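Local structure of Non-reducing end alpha-L-arabinofuranosidase BoGH43B (Bacteroides ovatus, 5JOZ) at residues H55-S58 with N62-L65; F103-K108 with P113-V118; N384-L389 with M413-L418; G388-A393 with H398-I403. The protein removes terminal non-reducing alpha-L-arabinofuranosyl residues from xyloglucan side branches, converting S units to X units during xyloglucan breakdown. All blocks are in the same frame, centred on the assembly; numbering follows the deposited sequence.

Contact 1: H55-S58 with N62-L65; sequences HALS and NNPL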
loop_
_atom_site.group_PDB
_atom_site.type_symbol
_atom_site.label_atom_id
_atom_site.label_comp_id
_atom_site.label_asym_id
_atom_site.label_seq_id
_atom_site.Cartn_x
_atom_site.Cartn_y
_atom_site.Cartn_z
ATOM N N HIS A 55 -9.019 5.336 6.343
ATOM C CA HIS A 55 -8.751 3.957 5.965
ATOM C C HIS A 55 -10.052 3.181 6.101
ATOM O O HIS A 55 -10.832 3.433 7.021
ATOM C CB HIS A 55 -7.661 3.369 6.868
ATOM C CG HIS A 55 -6.360 4.107 6.796
ATOM N ND1 HIS A 55 -6.165 5.325 7.407
ATOM C CD2 HIS A 55 -5.195 3.809 6.174
ATOM C CE1 HIS A 55 -4.942 5.755 7.149
ATOM N NE2 HIS A 55 -4.330 4.848 6.412
ATOM N N ALA A 56 -10.301 2.250 5.189
ATOM C CA ALA A 56 -11.514 1.437 5.261
ATOM C C ALA A 56 -11.503 0.583 6.519
ATOM O O ALA A 56 -12.544 0.369 7.130
ATOM C CB ALA A 56 -11.658 0.558 4.040
ATOM N N LEU A 57 -10.316 0.114 6.903
ATOM C CA LEU A 57 -10.154 -0.790 8.034
ATOM C C LEU A 57 -9.293 -0.134 9.138
ATOM O O LEU A 57 -8.119 -0.485 9.351
ATOM C CB LEU A 57 -9.586 -2.132 7.536
ATOM C CG LEU A 57 -10.174 -2.738 6.241
ATOM C CD1 LEU A 57 -9.458 -4.035 5.928
ATOM C CD2 LEU A 57 -11.691 -2.974 6.314
ATOM N N SER A 58 -9.924 0.810 9.838
ATOM C CA SER A 58 -9.309 1.596 10.922
ATOM C C SER A 58 -9.463 0.997 12.337
ATOM O O SER A 58 -9.031 1.629 13.311
ATOM C CB SER A 58 -9.896 3.021 10.935
ATOM O OG SER A 58 -9.735 3.688 9.689
ATOM N N ASN A 62 -12.541 -4.925 12.150
ATOM C CA ASN A 62 -12.585 -4.994 10.671
ATOM C C ASN A 62 -11.226 -5.200 9.960
ATOM O O ASN A 62 -11.202 -5.295 8.739
ATOM C CB ASN A 62 -13.409 -3.840 10.040
ATOM C CG ASN A 62 -12.842 -2.452 10.305
ATOM O OD1 ASN A 62 -11.674 -2.281 10.634
ATOM N ND2 ASN A 62 -13.694 -1.440 10.153
ATOM N N ASN A 63 -10.117 -5.273 10.704
ATOM C CA ASN A 63 -8.841 -5.770 10.149
ATOM C C ASN A 63 -8.163 -6.719 11.150
ATOM O O ASN A 63 -7.189 -6.346 11.809
ATOM C CB ASN A 63 -7.896 -4.604 9.742
ATOM C CG ASN A 63 -6.874 -4.986 8.643
ATOM O OD1 ASN A 63 -6.831 -6.118 8.152
ATOM N ND2 ASN A 63 -6.042 -4.022 8.257
ATOM N N PRO A 64 -8.688 -7.954 11.276
ATOM C CA PRO A 64 -7.999 -8.979 12.082
ATOM C C PRO A 64 -6.718 -9.450 11.396
ATOM O O PRO A 64 -6.787 -10.047 10.319
ATOM C CB PRO A 64 -9.028 -10.120 12.173
ATOM C CG PRO A 64 -9.948 -9.917 11.019
ATOM C CD PRO A 64 -9.977 -8.440 10.741
ATOM N N LEU A 65 -5.567 -9.166 12.005
ATOM C CA LEU A 65 -4.267 -9.402 11.365
ATOM C C LEU A 65 -3.287 -10.301 12.105
ATOM O O LEU A 65 -2.266 -10.687 11.523
ATOM C CB LEU A 65 -3.590 -8.059 11.075
ATOM C CG LEU A 65 -4.190 -7.243 9.922
ATOM C CD1 LEU A 65 -3.566 -5.864 9.886
ATOM C CD2 LEU A 65 -3.984 -7.946 8.589
HETATM O O HOH W 1 -12.664 1.406 9.640
#

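Contact 2: F103-K108 with P113-V118; sequences FYVTAK and PWSDPV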
loop_
_atom_site.group_PDB
_atom_site.type_symbol
_atom_site.label_atom_id
_atom_site.label_comp_id
_atom_site.label_asym_id
_atom_site.label_seq_id
_atom_site.Cartn_x
_atom_site.Cartn_y
_atom_site.Cartn_z
ATOM N N PHE A 103 -14.576 -10.183 2.584
ATOM C CA PHE A 103 -15.464 -9.332 3.389
ATOM C C PHE A 103 -15.748 -8.035 2.643
ATOM O O PHE A 103 -14.997 -7.664 1.755
ATOM C CB PHE A 103 -14.802 -8.968 4.728
ATOM C CG PHE A 103 -13.621 -8.061 4.565
ATOM C CD1 PHE A 103 -12.385 -8.590 4.268
ATOM C CD2 PHE A 103 -13.768 -6.675 4.610
ATOM C CE1 PHE A 103 -11.296 -7.768 4.038
ATOM C CE2 PHE A 103 -12.677 -5.842 4.390
ATOM C CZ PHE A 103 -11.438 -6.398 4.104
ATOM N N TYR A 104 -16.793 -7.326 3.044
ATOM C CA TYR A 104 -16.897 -5.915 2.722
ATOM C C TYR A 104 -17.304 -5.083 3.920
ATOM O O TYR A 104 -17.820 -5.605 4.900
ATOM C CB TYR A 104 -17.811 -5.645 1.503
ATOM C CG TYR A 104 -19.293 -5.932 1.653
ATOM C CD1 TYR A 104 -19.803 -7.204 1.406
ATOM C CD2 TYR A 104 -20.198 -4.915 1.992
ATOM C CE1 TYR A 104 -21.163 -7.473 1.524
ATOM C CE2 TYR A 104 -21.565 -5.176 2.112
ATOM C CZ TYR A 104 -22.040 -6.461 1.877
ATOM O OH TYR A 104 -23.385 -6.746 1.990
ATOM N N VAL A 105 -17.048 -3.776 3.815
ATOM C CA VAL A 105 -17.433 -2.776 4.808
ATOM C C VAL A 105 -18.070 -1.599 4.086
ATOM O O VAL A 105 -17.783 -1.370 2.915
ATOM C CB VAL A 105 -16.223 -2.275 5.644
ATOM C CG1 VAL A 105 -15.732 -3.365 6.579
ATOM C CG2 VAL A 105 -15.079 -1.789 4.764
ATOM N N THR A 106 -18.903 -0.846 4.803
ATOM C CA THR A 106 -19.694 0.240 4.228
ATOM C C THR A 106 -19.568 1.545 5.007
ATOM O O THR A 106 -19.200 1.544 6.169
ATOM C CB THR A 106 -21.214 -0.115 4.145
ATOM O OG1 THR A 106 -21.796 -0.167 5.452
ATOM C CG2 THR A 106 -21.430 -1.442 3.435
ATOM N N ALA A 107 -19.898 2.656 4.352
ATOM C CA ALA A 107 -19.859 3.972 4.992
ATOM C C ALA A 107 -20.731 5.001 4.270
ATOM O O ALA A 107 -20.965 4.900 3.068
ATOM C CB ALA A 107 -18.422 4.472 5.054
ATOM N N LYS A 108 -21.214 5.986 5.021
ATOM C CA LYS A 108 -21.866 7.162 4.444
ATOM C C LYS A 108 -20.791 8.187 4.072
ATOM O O LYS A 108 -20.873 8.820 3.031
ATOM C CB LYS A 108 -22.878 7.759 5.437
ATOM N N PRO A 113 -16.866 6.968 9.837
ATOM C CA PRO A 113 -16.490 5.596 10.189
ATOM C C PRO A 113 -17.022 4.530 9.224
ATOM O O PRO A 113 -18.106 4.693 8.653
ATOM C CB PRO A 113 -17.166 5.416 11.551
ATOM C CG PRO A 113 -18.411 6.249 11.444
ATOM C CD PRO A 113 -17.951 7.476 10.708
ATOM N N TRP A 114 -16.269 3.445 9.065
ATOM C CA TRP A 114 -16.724 2.291 8.294
ATOM C C TRP A 114 -17.300 1.236 9.230
ATOM O O TRP A 114 -16.915 1.154 10.388
ATOM C CB TRP A 114 -15.574 1.691 7.488
ATOM C CG TRP A 114 -15.092 2.598 6.373
ATOM C CD1 TRP A 114 -14.250 3.665 6.490
ATOM C CD2 TRP A 114 -15.424 2.503 4.985
ATOM N NE1 TRP A 114 -14.043 4.241 5.266
ATOM C CE2 TRP A 114 -14.745 3.549 4.323
ATOM C CE3 TRP A 114 -16.236 1.638 4.237
ATOM C CZ2 TRP A 114 -14.851 3.759 2.943
ATOM C CZ3 TRP A 114 -16.340 1.837 2.867
ATOM C CH2 TRP A 114 -15.645 2.893 2.230
ATOM N N SER A 115 -18.195 0.409 8.702
ATOM C CA SER A 115 -18.796 -0.691 9.453
ATOM C C SER A 115 -17.815 -1.826 9.781
ATOM O O SER A 115 -16.675 -1.878 9.269
ATOM C CB SER A 115 -19.963 -1.288 8.651
ATOM O OG SER A 115 -19.497 -2.032 7.527
ATOM N N ASP A 116 -18.293 -2.753 10.619
ATOM C CA ASP A 116 -17.630 -4.041 10.847
ATOM C C ASP A 116 -17.777 -4.866 9.570
ATOM O O ASP A 116 -18.589 -4.520 8.716
ATOM C CB ASP A 116 -18.250 -4.750 12.063
ATOM C CG ASP A 116 -17.946 -4.036 13.390
ATOM O OD1 ASP A 116 -17.071 -3.139 13.437
ATOM O OD2 ASP A 116 -18.582 -4.388 14.404
ATOM N N PRO A 117 -16.985 -5.944 9.415
ATOM C CA PRO A 117 -17.059 -6.669 8.144
ATOM C C PRO A 117 -18.332 -7.499 7.984
ATOM O O PRO A 117 -18.850 -8.066 8.948
ATOM C CB PRO A 117 -15.836 -7.589 8.165
ATOM C CG PRO A 117 -15.299 -7.569 9.545
ATOM C CD PRO A 117 -16.055 -6.576 10.370
ATOM N N VAL A 118 -18.827 -7.527 6.757
ATOM C CA VAL A 118 -19.843 -8.462 6.328
ATOM C C VAL A 118 -19.085 -9.554 5.579
ATOM O O VAL A 118 -18.632 -9.353 4.441
ATOM C CB VAL A 118 -20.886 -7.767 5.433
ATOM C CG1 VAL A 118 -21.906 -8.775 4.913
ATOM C CG2 VAL A 118 -21.567 -6.634 6.206
HETATM O O HOH W 2 -19.890 6.758 7.469
#

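Contact 3: N384-L389 with M413-L418; sequences NEEAGL and MIRKTL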
loop_
_atom_site.group_PDB
_atom_site.type_symbol
_atom_site.label_atom_id
_atom_site.label_comp_id
_atom_site.label_asym_id
_atom_site.label_seq_id
_atom_site.Cartn_x
_atom_site.Cartn_y
_atom_site.Cartn_z
ATOM N N ASN A 384 19.925 -5.678 25.587
ATOM C CA ASN A 384 18.747 -6.071 24.777
ATOM C C ASN A 384 17.784 -4.930 24.372
ATOM O O ASN A 384 16.871 -5.150 23.574
ATOM C CB ASN A 384 17.948 -7.229 25.446
ATOM C CG ASN A 384 17.467 -6.909 26.876
ATOM O OD1 ASN A 384 18.245 -6.970 27.828
ATOM N ND2 ASN A 384 16.177 -6.624 27.034
ATOM N N GLU A 385 17.996 -3.729 24.908
ATOM C CA GLU A 385 17.054 -2.620 24.780
ATOM C C GLU A 385 17.513 -1.682 23.689
ATOM O O GLU A 385 18.696 -1.292 23.627
ATOM C CB GLU A 385 16.949 -1.854 26.094
ATOM C CG GLU A 385 16.397 -2.695 27.232
ATOM C CD GLU A 385 16.135 -1.893 28.489
ATOM O OE1 GLU A 385 16.866 -0.916 28.746
ATOM O OE2 GLU A 385 15.198 -2.254 29.234
ATOM N N GLU A 386 16.574 -1.328 22.820
ATOM C CA GLU A 386 16.890 -0.527 21.656
ATOM C C GLU A 386 15.685 0.248 21.149
ATOM O O GLU A 386 14.532 -0.138 21.366
ATOM C CB GLU A 386 17.497 -1.417 20.556
ATOM C CG GLU A 386 16.603 -2.573 20.136
ATOM C CD GLU A 386 17.310 -3.657 19.331
ATOM O OE1 GLU A 386 18.540 -3.870 19.506
ATOM O OE2 GLU A 386 16.608 -4.322 18.537
ATOM N N ALA A 387 15.976 1.364 20.500
ATOM C CA ALA A 387 14.960 2.191 19.878
ATOM C C ALA A 387 15.613 3.131 18.878
ATOM O O ALA A 387 16.768 3.544 19.055
ATOM C CB ALA A 387 14.193 2.991 20.923
ATOM N N GLY A 388 14.872 3.471 17.830
ATOM C CA GLY A 388 15.386 4.324 16.783
ATOM C C GLY A 388 14.534 4.235 15.546
ATOM O O GLY A 388 13.308 4.162 15.651
ATOM N N LEU A 389 15.194 4.236 14.383
ATOM C CA LEU A 389 14.542 4.170 13.082
ATOM C C LEU A 389 14.863 2.876 12.369
ATOM O O LEU A 389 15.947 2.322 12.528
ATOM C CB LEU A 389 14.964 5.341 12.198
ATOM C CG LEU A 389 14.729 6.732 12.775
ATOM C CD1 LEU A 389 15.155 7.790 11.778
ATOM C CD2 LEU A 389 13.282 6.934 13.220
ATOM N N MET A 413 23.726 2.451 16.693
ATOM C CA MET A 413 24.003 1.209 15.991
ATOM C C MET A 413 23.232 1.173 14.669
ATOM O O MET A 413 22.029 1.396 14.660
ATOM C CB MET A 413 23.595 0.015 16.873
ATOM C CG MET A 413 23.707 -1.356 16.212
ATOM S SD MET A 413 23.409 -2.767 17.305
ATOM C CE MET A 413 21.696 -2.503 17.763
ATOM N N ILE A 414 23.939 0.901 13.568
ATOM C CA ILE A 414 23.313 0.450 12.312
ATOM C C ILE A 414 23.486 -1.059 12.278
ATOM O O ILE A 414 24.594 -1.552 12.406
ATOM C CB ILE A 414 23.872 1.133 11.018
ATOM C CG1 ILE A 414 23.173 0.593 9.760
ATOM C CG2 ILE A 414 25.377 0.956 10.841
ATOM C CD1 ILE A 414 21.665 0.722 9.774
ATOM N N ARG A 415 22.382 -1.787 12.151
ATOM C CA ARG A 415 22.412 -3.238 12.163
ATOM C C ARG A 415 21.584 -3.767 11.003
ATOM O O ARG A 415 20.382 -3.513 10.919
ATOM C CB ARG A 415 21.879 -3.767 13.491
ATOM C CG ARG A 415 22.070 -5.268 13.696
ATOM C CD ARG A 415 21.431 -5.703 15.006
ATOM N NE ARG A 415 19.990 -5.448 14.995
ATOM C CZ ARG A 415 19.192 -5.439 16.066
ATOM N NH1 ARG A 415 19.663 -5.664 17.296
ATOM N NH2 ARG A 415 17.902 -5.183 15.902
ATOM N N LYS A 416 22.238 -4.529 10.134
ATOM C CA LYS A 416 21.650 -4.989 8.890
ATOM C C LYS A 416 21.223 -6.446 9.033
ATOM O O LYS A 416 22.056 -7.310 9.247
ATOM C CB LYS A 416 22.662 -4.821 7.751
ATOM C CG LYS A 416 23.306 -3.440 7.687
ATOM C CD LYS A 416 24.335 -3.344 6.577
ATOM C CE LYS A 416 25.264 -2.157 6.787
ATOM N NZ LYS A 416 26.376 -2.121 5.793
ATOM N N THR A 417 19.917 -6.697 8.925
ATOM C CA THR A 417 19.340 -8.034 8.980
ATOM C C THR A 417 18.831 -8.415 7.595
ATOM O O THR A 417 18.037 -7.676 7.016
ATOM C CB THR A 417 18.159 -8.068 9.962
ATOM O OG1 THR A 417 18.642 -7.847 11.290
ATOM C CG2 THR A 417 17.413 -9.405 9.908
ATOM N N LEU A 418 19.290 -9.560 7.081
ATOM C CA LEU A 418 18.899 -10.068 5.760
ATOM C C LEU A 418 18.780 -11.573 5.808
ATOM O O LEU A 418 19.609 -12.245 6.429
ATOM C CB LEU A 418 19.932 -9.702 4.694
ATOM C CG LEU A 418 20.157 -8.214 4.409
ATOM C CD1 LEU A 418 21.387 -8.024 3.529
ATOM C CD2 LEU A 418 18.931 -7.594 3.764
#

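Contact 4: G388-A393 with H398-I403; sequences GLVVRA and HYDLLI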
loop_
_atom_site.group_PDB
_atom_site.type_symbol
_atom_site.label_atom_id
_atom_site.label_comp_id
_atom_site.label_asym_id
_atom_site.label_seq_id
_atom_site.Cartn_x
_atom_site.Cartn_y
_atom_site.Cartn_z
ATOM N N GLY A 388 14.872 3.471 17.830
ATOM C CA GLY A 388 15.386 4.324 16.783
ATOM C C GLY A 388 14.534 4.235 15.546
ATOM O O GLY A 388 13.308 4.162 15.651
ATOM N N LEU A 389 15.194 4.236 14.383
ATOM C CA LEU A 389 14.542 4.170 13.082
ATOM C C LEU A 389 14.863 2.876 12.369
ATOM O O LEU A 389 15.947 2.322 12.528
ATOM C CB LEU A 389 14.964 5.341 12.198
ATOM C CG LEU A 389 14.729 6.732 12.775
ATOM C CD1 LEU A 389 15.155 7.790 11.778
ATOM C CD2 LEU A 389 13.282 6.934 13.220
ATOM N N VAL A 390 13.904 2.400 11.576
ATOM C CA VAL A 390 14.055 1.157 10.827
ATOM C C VAL A 390 13.604 1.337 9.376
ATOM O O VAL A 390 12.579 1.978 9.110
ATOM C CB VAL A 390 13.266 0.004 11.495
ATOM C CG1 VAL A 390 13.304 -1.273 10.648
ATOM C CG2 VAL A 390 13.839 -0.259 12.882
ATOM N N VAL A 391 14.398 0.781 8.461
ATOM C CA VAL A 391 14.024 0.594 7.073
ATOM C C VAL A 391 13.544 -0.845 7.029
ATOM O O VAL A 391 14.341 -1.771 7.181
ATOM C CB VAL A 391 15.228 0.806 6.122
ATOM C CG1 VAL A 391 14.818 0.639 4.674
ATOM C CG2 VAL A 391 15.844 2.187 6.334
ATOM N N ARG A 392 12.236 -1.027 6.863
ATOM C CA ARG A 392 11.633 -2.350 6.852
ATOM C C ARG A 392 11.233 -2.701 5.447
ATOM O O ARG A 392 10.593 -1.901 4.784
ATOM C CB ARG A 392 10.390 -2.390 7.739
ATOM C CG ARG A 392 9.444 -3.581 7.510
ATOM C CD ARG A 392 8.282 -3.449 8.478
ATOM N NE ARG A 392 7.283 -4.501 8.326
ATOM C CZ ARG A 392 7.384 -5.731 8.827
ATOM N NH1 ARG A 392 8.447 -6.108 9.553
ATOM N NH2 ARG A 392 6.398 -6.596 8.612
ATOM N N ALA A 393 11.608 -3.907 5.016
ATOM C CA ALA A 393 10.998 -4.562 3.859
ATOM C C ALA A 393 9.999 -5.613 4.343
ATOM O O ALA A 393 8.838 -5.623 3.929
ATOM C CB ALA A 393 12.070 -5.180 2.991
ATOM N N HIS A 398 15.469 -5.923 6.968
ATOM C CA HIS A 398 15.306 -4.585 7.520
ATOM C C HIS A 398 16.620 -4.049 8.048
ATOM O O HIS A 398 17.428 -4.815 8.587
ATOM C CB HIS A 398 14.287 -4.594 8.674
ATOM C CG HIS A 398 14.611 -5.570 9.767
ATOM N ND1 HIS A 398 15.342 -5.220 10.882
ATOM C CD2 HIS A 398 14.308 -6.882 9.916
ATOM C CE1 HIS A 398 15.474 -6.269 11.674
ATOM N NE2 HIS A 398 14.849 -7.289 11.115
ATOM N N TYR A 399 16.813 -2.737 7.921
ATOM C CA TYR A 399 18.009 -2.056 8.435
ATOM C C TYR A 399 17.618 -1.243 9.649
ATOM O O TYR A 399 16.708 -0.431 9.566
ATOM C CB TYR A 399 18.594 -1.126 7.382
ATOM C CG TYR A 399 18.917 -1.783 6.049
ATOM C CD1 TYR A 399 19.602 -3.000 5.988
ATOM C CD2 TYR A 399 18.560 -1.169 4.844
ATOM C CE1 TYR A 399 19.912 -3.589 4.778
ATOM C CE2 TYR A 399 18.870 -1.751 3.620
ATOM C CZ TYR A 399 19.550 -2.956 3.589
ATOM O OH TYR A 399 19.871 -3.532 2.382
ATOM N N ASP A 400 18.327 -1.435 10.760
ATOM C CA ASP A 400 17.955 -0.855 12.045
ATOM C C ASP A 400 18.955 0.196 12.513
ATOM O O ASP A 400 20.086 -0.139 12.858
ATOM C CB ASP A 400 17.886 -1.966 13.099
ATOM C CG ASP A 400 16.787 -2.975 12.840
ATOM O OD1 ASP A 400 15.908 -2.742 11.978
ATOM O OD2 ASP A 400 16.800 -4.026 13.518
ATOM N N LEU A 401 18.530 1.453 12.561
ATOM C CA LEU A 401 19.370 2.523 13.090
ATOM C C LEU A 401 18.913 2.813 14.522
ATOM O O LEU A 401 18.005 3.625 14.739
ATOM C CB LEU A 401 19.303 3.763 12.200
ATOM C CG LEU A 401 20.037 5.005 12.707
ATOM C CD1 LEU A 401 21.512 4.719 12.906
ATOM C CD2 LEU A 401 19.823 6.168 11.757
ATOM N N LEU A 402 19.550 2.144 15.491
ATOM C CA LEU A 402 19.068 2.118 16.879
ATOM C C LEU A 402 20.053 2.647 17.906
ATOM O O LEU A 402 21.264 2.580 17.712
ATOM C CB LEU A 402 18.696 0.691 17.270
ATOM C CG LEU A 402 17.778 -0.059 16.301
ATOM C CD1 LEU A 402 17.582 -1.501 16.749
ATOM C CD2 LEU A 402 16.437 0.641 16.148
ATOM N N ILE A 403 19.493 3.168 18.999
ATOM C CA ILE A 403 20.212 3.507 20.207
ATOM C C ILE A 403 20.061 2.325 21.142
ATOM O O ILE A 403 18.934 1.867 21.377
ATOM C CB ILE A 403 19.613 4.736 20.918
ATOM C CG1 ILE A 403 19.675 5.956 20.010
ATOM C CG2 ILE A 403 20.341 5.007 22.248
ATOM C CD1 ILE A 403 18.856 7.117 20.507
#

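Contact 1: H55-S58 with N62-L65
L57 lies against two consecutive asparagines, N62 and N63, and much of the touching is done by its own fork. The methyls CD1 and CD2 both rest on the backbone carbonyl of N62, with CD2 3.4 Å from N62 O. Lower down, L57 CB meets N63 CB at 3.7 Å, the two side chains crossing at about a right angle. The N62 amide comes in over the leucine backbone: CG sits between the backbone N and the carbonyl carbon (chi1 63°), which turns OD1 to within 3.4 Å of L57 CA. That oxygen accepts from the backbone N of R59, while ND2 donates to S115 O. ND2 also gives a bond to a water, 3.1 Å away. The same water donates to A56 O at 2.7 Å and accepts from S58 N at 2.8 Å, so a single molecule joins the N62 amide to two backbone atoms of the turn. Within that turn S58 OG donates to H55 O at 2.9 Å, from above the carbonyl plane. A leucine in place of N62 would probably leave the bridging water and the backbone N of R59 each short of a partner. Further out, the L57 side chain packs on F103 and V105, the amide oxygen of N63 is held by Q75, and N328 bonds to the backbone of both N63 and L65. This is a connection between successive blades of the five-bladed beta-propeller of family 43, leading from the outer strand 51-55 of one blade to strand 74-83 of the next.

Contact 2: F103-K108 with P113-V118
Y104 and V118 form an antiparallel hydrogen-bonded pair, which ties the short strand 118-119 to the blade strand 102-107. The bond from V118 N to Y104 O is 2.9 Å and almost straight (178°); its mate runs from Y104 N to V118 O. Beyond this pair the returning chain is not regular strand, yet it keeps contact through S115. S115 N donates to T106 O at 3.0 Å, in the carbonyl plane, while the hydroxyl OG, not a main-chain oxygen, receives T106 N at 3.0 Å. S115 OG, held between its own backbone N and carbonyl carbon (chi1 72°), faces T106 N and also donates to D116 O at 2.9 Å. Side chains fill both ends. V118 CB stands over one face of the Y104 ring, 4.0 Å from its centroid, and the two side chains point the same way. A107 CB lies over the six-membered ring of W114, 3.7 Å from its centroid, a CH-pi contact, while V105 CG2 meets W114 CE3 nearly crosswise. A water links K108 N to P113 O where the segments part. The chemistry implies that one hydroxyl, acting as acceptor and donor at once, carries the edge pairing on where the backbone departs from strand geometry.

Contact 3: N384-L389 with M413-L418
The guanidinium of R415 and the carboxylate of E386 meet with their planes 53° apart, a bidentate but twisted salt bridge on one sheet of the concanavalin A-like beta-sandwich. E386 OE2 lies at the edge of the guanidinium, near its plane, and takes R415 NH2 at 3.1 Å. The approach is on the syn side of OE2, although the nitrogen stands 33° out of the carboxylate plane. The second arm, from R415 NH1 to E386 OE1, is just as long but weak, its N-H pointing well off the oxygen. The twist is consistent with this inequality, since groups turned against each other can hardly align both pairs at once. The M413 CE methyl lies beside the carboxylate, 3.9 Å from E386 OE1.

The torsions account for the reach. E386 extends beyond CG, whereas R415 leaves its strand with CG anti to the backbone N (chi1 -171°) and then bends at chi3, and the two side chains cross at about a right angle. They need this length because strands 386-387 and 409-418 are not paired with each other: strand 397-406 runs between them, and the E386 side chain passes over L402 on the way. The bridge thus spans an intervening strand on the side of the sheet where D400 also points. Both groups have a further partner, and the nearby guanidinium is likely to favour the ionised form of E386 in this largely buried setting. R415 NH2 also forms a salt bridge with D400 OD2, and E386 OE2 also accepts a bond from N488 ND2.

Contact 4: G388-A393 with H398-I403
A beta hairpin of the concanavalin A-like sandwich brings L389 opposite L401 and V391 opposite Y399, its strands 389-392 and 398-403 running antiparallel at 172° with axes 4.6 Å apart. Each of these pairs is closed by two backbone hydrogen bonds, the shortest from L401 N to L389 O at 2.7 Å. At the corner, G388 CA comes within 3.4 Å of L401 O, and a CB there would collide with that oxygen. Between the bonded pairs lies V390 with D400, side by side and pointing the same way. Both methyls of V390 rest on the carboxylate oxygen, CG1 being 3.3 Å from D400 OD1. The same OD1 receives H398 ND1 at 2.8 Å, close to the imidazole plane, which fixes the rotation of the ring. Replacing D400 by alanine is likely to leave H398 ND1 without its acceptor and R415 without one of its two carboxylates. On the reverse face V391 CB packs 4.1 Å from Y399 CD2. The hairpin lies inside its sheet, strand 480-486 bordering 389-392 and strand 409-418 bordering 397-406. L389 and L401 press on strand 436-442 of the opposing sheet, V391 and Y399 on strand 446-453. At the far end of the strand, R392 forms salt bridges with D395 and with E34, the latter in the family 43 domain.

How the contacts relate
The four contacts form two clusters that follow one another along the chain. Contacts 1 and 2 belong to the family 43 propeller, their centres about 9 Å apart: the loop between two blades (contact 1) packs on the second of them (contact 2), L57 against F103 and N62 against S115. Contacts 3 and 4 share G388 and L389 and lie in one sheet of the C-terminal sandwich, about 6 Å between centres, with M413 N to L402 O among the bonds joining neighbouring strands. Contacts 2 and 3 are about 38 Å apart between centres. Contacts 1 and 4 lie nearer the domain boundary, their nearest atoms about 10 Å apart, and each has partners in the other domain.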